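Local coordinates for pectate lyase/Amb allergen (Acidovorax citrulli, PDB 4HWV), which probably cleaves pectate by beta-elimination, as a calcium-binding, secreted member of polysaccharide lyase family 1 with a right-handed parallel beta-helix, at residues H113-S117 and Q118-W122; A453-P456 and S457-Y460. One frame throughout, in Å; residues are numbered along the deposited sequence.

Contact 1. Residues H113-S117 and Q118-W122; sequences HGYAS and QASLW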
loop_
_atom_site.group_PDB
_atom_site.type_symbol
_atom_site.label_atom_id
_atom_site.label_comp_id
_atom_site.label_asym_id
_atom_site.label_seq_id
_atom_site.Cartn_x
_atom_site.Cartn_y
_atom_site.Cartn_z
ATOM N N HIS A 113 13.698 -0.108 30.961
ATOM C CA HIS A 113 14.008 1.280 30.634
ATOM C C HIS A 113 12.876 2.272 30.885
ATOM O O HIS A 113 13.066 3.470 30.756
ATOM C CB HIS A 113 14.523 1.374 29.203
ATOM C CG HIS A 113 15.741 0.546 28.980
ATOM N ND1 HIS A 113 16.964 0.868 29.534
ATOM C CD2 HIS A 113 15.919 -0.629 28.328
ATOM C CE1 HIS A 113 17.849 -0.054 29.202
ATOM N NE2 HIS A 113 17.238 -0.980 28.480
ATOM N N GLY A 114 11.715 1.770 31.282
ATOM C CA GLY A 114 10.648 2.614 31.779
ATOM C C GLY A 114 9.836 3.365 30.744
ATOM O O GLY A 114 9.083 4.264 31.098
ATOM N N TYR A 115 9.989 3.039 29.464
ATOM C CA TYR A 115 9.202 3.725 28.432
ATOM C C TYR A 115 7.731 3.343 28.482
ATOM O O TYR A 115 7.392 2.160 28.430
ATOM C CB TYR A 115 9.788 3.484 27.034
ATOM C CG TYR A 115 11.007 4.365 26.855
ATOM C CD1 TYR A 115 10.855 5.718 26.554
ATOM C CD2 TYR A 115 12.302 3.861 27.031
ATOM C CE1 TYR A 115 11.938 6.543 26.423
ATOM C CE2 TYR A 115 13.398 4.690 26.915
ATOM C CZ TYR A 115 13.212 6.028 26.611
ATOM O OH TYR A 115 14.305 6.842 26.499
ATOM N N ALA A 116 6.867 4.356 28.577
ATOM C CA ALA A 116 5.431 4.150 28.728
ATOM C C ALA A 116 4.709 4.133 27.386
ATOM O O ALA A 116 3.531 3.797 27.332
ATOM C CB ALA A 116 4.830 5.224 29.614
ATOM N N SER A 117 5.422 4.475 26.315
ATOM C CA SER A 117 4.845 4.485 24.978
ATOM C C SER A 117 5.942 4.451 23.932
ATOM O O SER A 117 7.081 4.874 24.183
ATOM C CB SER A 117 4.003 5.746 24.762
ATOM O OG SER A 117 4.821 6.912 24.755
ATOM N N GLN A 118 5.578 3.980 22.742
ATOM C CA GLN A 118 6.423 4.126 21.576
ATOM C C GLN A 118 6.681 5.616 21.284
ATOM O O GLN A 118 7.799 6.003 20.938
ATOM C CB GLN A 118 5.788 3.409 20.379
ATOM C CG GLN A 118 6.286 3.833 18.990
ATOM C CD GLN A 118 7.697 3.393 18.671
ATOM O OE1 GLN A 118 8.511 3.128 19.560
ATOM N NE2 GLN A 118 7.997 3.312 17.384
ATOM N N ALA A 119 5.668 6.461 21.460
ATOM C CA ALA A 119 5.832 7.883 21.185
ATOM C C ALA A 119 6.965 8.468 22.036
ATOM O O ALA A 119 7.780 9.264 21.559
ATOM C CB ALA A 119 4.534 8.615 21.462
ATOM N N SER A 120 6.993 8.094 23.309
ATOM C CA SER A 120 8.030 8.591 24.206
ATOM C C SER A 120 9.418 8.076 23.806
ATOM O O SER A 120 10.383 8.836 23.781
ATOM C CB SER A 120 7.698 8.206 25.646
ATOM O OG SER A 120 8.779 8.503 26.506
ATOM N N LEU A 121 9.513 6.788 23.485
ATOM C CA LEU A 121 10.776 6.210 23.056
ATOM C C LEU A 121 11.275 6.904 21.796
ATOM O O LEU A 121 12.442 7.307 21.722
ATOM C CB LEU A 121 10.598 4.707 22.834
ATOM C CG LEU A 121 11.834 4.001 22.237
ATOM C CD1 LEU A 121 13.103 4.232 23.069
ATOM C CD2 LEU A 121 11.536 2.527 22.114
ATOM N N TRP A 122 10.397 7.023 20.803
ATOM C CA TRP A 122 10.781 7.621 19.532
ATOM C C TRP A 122 11.210 9.076 19.716
ATOM O O TRP A 122 12.232 9.492 19.169
ATOM C CB TRP A 122 9.608 7.511 18.562
ATOM C CG TRP A 122 9.844 8.003 17.154
ATOM C CD1 TRP A 122 9.198 9.031 16.546
ATOM C CD2 TRP A 122 10.747 7.459 16.181
ATOM N NE1 TRP A 122 9.635 9.162 15.247
ATOM C CE2 TRP A 122 10.590 8.213 15.001
ATOM C CE3 TRP A 122 11.676 6.412 16.196
ATOM C CZ2 TRP A 122 11.314 7.954 13.842
ATOM C CZ3 TRP A 122 12.402 6.156 15.038
ATOM C CH2 TRP A 122 12.223 6.931 13.881
HETATM O O HOH W 1 7.714 7.096 28.798
#

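Contact 2. Residues A453-P456 and S457-Y460; sequences AWKP and SDFY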
loop_
_atom_site.group_PDB
_atom_site.type_symbol
_atom_site.label_atom_id
_atom_site.label_comp_id
_atom_site.label_asym_id
_atom_site.label_seq_id
_atom_site.Cartn_x
_atom_site.Cartn_y
_atom_site.Cartn_z
ATOM N N ALA A 453 35.977 -16.971 -15.761
ATOM C CA ALA A 453 36.612 -18.285 -15.807
ATOM C C ALA A 453 35.655 -19.362 -15.320
ATOM O O ALA A 453 36.088 -20.417 -14.851
ATOM C CB ALA A 453 37.897 -18.291 -14.982
ATOM N N TRP A 454 34.353 -19.098 -15.428
ATOM C CA TRP A 454 33.347 -20.145 -15.243
ATOM C C TRP A 454 32.211 -19.935 -16.210
ATOM O O TRP A 454 32.005 -18.843 -16.724
ATOM C CB TRP A 454 32.789 -20.158 -13.813
ATOM C CG TRP A 454 31.751 -19.098 -13.555
ATOM C CD1 TRP A 454 31.969 -17.751 -13.497
ATOM C CD2 TRP A 454 30.343 -19.287 -13.292
ATOM N NE1 TRP A 454 30.798 -17.091 -13.206
ATOM C CE2 TRP A 454 29.781 -18.003 -13.092
ATOM C CE3 TRP A 454 29.508 -20.413 -13.199
ATOM C CZ2 TRP A 454 28.427 -17.810 -12.800
ATOM C CZ3 TRP A 454 28.155 -20.224 -12.915
ATOM C CH2 TRP A 454 27.630 -18.924 -12.711
ATOM N N LYS A 455 31.460 -20.994 -16.459
ATOM C CA LYS A 455 30.197 -20.830 -17.153
ATOM C C LYS A 455 29.156 -21.759 -16.572
ATOM O O LYS A 455 29.435 -22.919 -16.261
ATOM C CB LYS A 455 30.337 -21.033 -18.652
ATOM C CG LYS A 455 30.830 -22.399 -19.047
ATOM C CD LYS A 455 31.284 -22.411 -20.524
ATOM C CE LYS A 455 32.135 -21.205 -20.845
ATOM N NZ LYS A 455 33.067 -21.432 -21.989
ATOM N N PRO A 456 27.942 -21.235 -16.397
ATOM C CA PRO A 456 26.896 -22.044 -15.757
ATOM C C PRO A 456 26.539 -23.313 -16.522
ATOM O O PRO A 456 26.138 -24.268 -15.871
ATOM C CB PRO A 456 25.706 -21.089 -15.643
ATOM C CG PRO A 456 26.031 -19.905 -16.503
ATOM C CD PRO A 456 27.526 -19.834 -16.617
ATOM N N SER A 457 26.708 -23.351 -17.846
ATOM C CA SER A 457 26.369 -24.560 -18.601
ATOM C C SER A 457 27.251 -25.762 -18.221
ATOM O O SER A 457 26.911 -26.903 -18.539
ATOM C CB SER A 457 26.426 -24.298 -20.110
ATOM O OG SER A 457 27.732 -23.889 -20.481
ATOM N N ASP A 458 28.380 -25.517 -17.561
ATOM C CA ASP A 458 29.177 -26.634 -17.039
ATOM C C ASP A 458 28.509 -27.333 -15.859
ATOM O O ASP A 458 28.874 -28.460 -15.513
ATOM C CB ASP A 458 30.568 -26.169 -16.611
ATOM C CG ASP A 458 31.493 -25.884 -17.788
ATOM O OD1 ASP A 458 31.223 -26.363 -18.910
ATOM O OD2 ASP A 458 32.514 -25.208 -17.564
ATOM N N PHE A 459 27.547 -26.669 -15.232
ATOM C CA PHE A 459 26.975 -27.156 -13.978
ATOM C C PHE A 459 25.504 -27.547 -14.066
ATOM O O PHE A 459 24.992 -28.288 -13.219
ATOM C CB PHE A 459 27.205 -26.103 -12.886
ATOM C CG PHE A 459 28.651 -25.787 -12.700
ATOM C CD1 PHE A 459 29.477 -26.672 -12.026
ATOM C CD2 PHE A 459 29.203 -24.654 -13.247
ATOM C CE1 PHE A 459 30.817 -26.412 -11.893
ATOM C CE2 PHE A 459 30.551 -24.404 -13.105
ATOM C CZ PHE A 459 31.334 -25.277 -12.427
ATOM N N TYR A 460 24.821 -27.037 -15.082
ATOM C CA TYR A 460 23.438 -27.409 -15.350
ATOM C C TYR A 460 23.099 -27.044 -16.787
ATOM O O TYR A 460 23.716 -26.149 -17.363
ATOM C CB TYR A 460 22.455 -26.757 -14.367
ATOM C CG TYR A 460 22.599 -25.268 -14.150
ATOM C CD1 TYR A 460 22.008 -24.340 -15.006
ATOM C CD2 TYR A 460 23.306 -24.798 -13.059
ATOM C CE1 TYR A 460 22.134 -22.967 -14.772
ATOM C CE2 TYR A 460 23.434 -23.463 -12.806
ATOM C CZ TYR A 460 22.843 -22.544 -13.662
ATOM O OH TYR A 460 22.947 -21.199 -13.388
HETATM O O HOH W 2 32.996 -23.504 -15.455
#

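Contact 1. Residues H113-S117 and Q118-W122
Tyr115 and Leu121 meet at about a right angle, the leucine branch standing on the phenol ring. CD1 of Leu121 sits 3.9 Å from the centroid of the Tyr115 ring, a CH-pi contact over the middle of one face. With chi1 at 174°, the Leu121 chain extends away from its own amide nitrogen and lays CD1 over the ring, while CB covers the Tyr115 CD1 corner. At the ring edge, in its plane, Ser120 OG lies 3.5 Å from Tyr115 CD1. Ser117 is the N-cap of helix 118-129: its OG, turned between its own N and carbonyl carbon (chi1 67°), accepts from Ser120 N at 2.9 Å. Its carbonyl opens the helical ladder, Leu121 N donating to Ser117 O with an N-H...O angle of 165°. A water joins Ser120 OG to Ala116 N, 2.9 Å from each. Beyond the contact, Tyr115 OH bonds to Asp124 one turn further along the helix, and Ser123 of the second subunit packs on Ser117 and Ser120. The chemistry thus divides the work: the cap gives the Ser120 N-H a side-chain acceptor, while the tyrosine, gripped at face and hydroxyl, fastens the incoming loop to the helix flank.

Contact 2. Residues A453-P456 and S457-Y460
With chi1 at 49°, Tyr460 has CG between its backbone N and carbonyl carbon, and the ring folds back beneath the turn, where Pro456 O stands 3.9 Å above the centre of one face. The hydroxyl end of the side chain reaches the proline, Tyr460 OH lying 3.6 Å from Pro456 CB. Phe459 takes the other course, CG anti to the carbonyl carbon (chi1 -58°), and its CE2 approaches the edge of the Trp454 indole, 4.1 Å from CE3, the two side chains crossing at about a right angle. CD of Pro456 covers one face of that indole. Three backbone bonds shape the turn. Asp458 N donates to Lys455 O at 3.1 Å, and Pro456 O receives both Phe459 N, at 2.9 Å from well above the carbonyl plane, and Tyr460 N, at 3.2 Å and almost in line with the C=O bond. A water donates to Asp458 OD2 and accepts from Lys455 N, linking carboxylate to backbone. Tyr460 OH is hydrogen-bonded to His347 and Thr325, and Trp454 and Pro456 rest on His347 of strand 345-356. Successive i to i+3 bonds, with Pro456 leading, are the signature of a short 3-10 turn; here it lies in the loop between helices 438-445 and 470-477, with Trp454 and Tyr460 laid against the parallel beta-helix.

Followed from the N terminus, the chain meets contact 1 first, where the loop after helix 108-111 closes onto the opening turn of helix 118-129. This helical region, near helices 100-105 and 143-159 and against the second subunit, precedes most of the beta-helix strands. Contact 2 comes after those coils, in the loop following helix 438-445, and sets a tight turn against strands 345-356 and 376-387. The two are in series, neither nested nor crossed. The centres of contacts 1 and 2 are about 54 Å apart, on opposite sides of the chain's centre. Both illustrate one principle: short-range hydrogen bonds, with a serine cap added in contact 1, hold a local turn while an aromatic ring packs it against its surroundings.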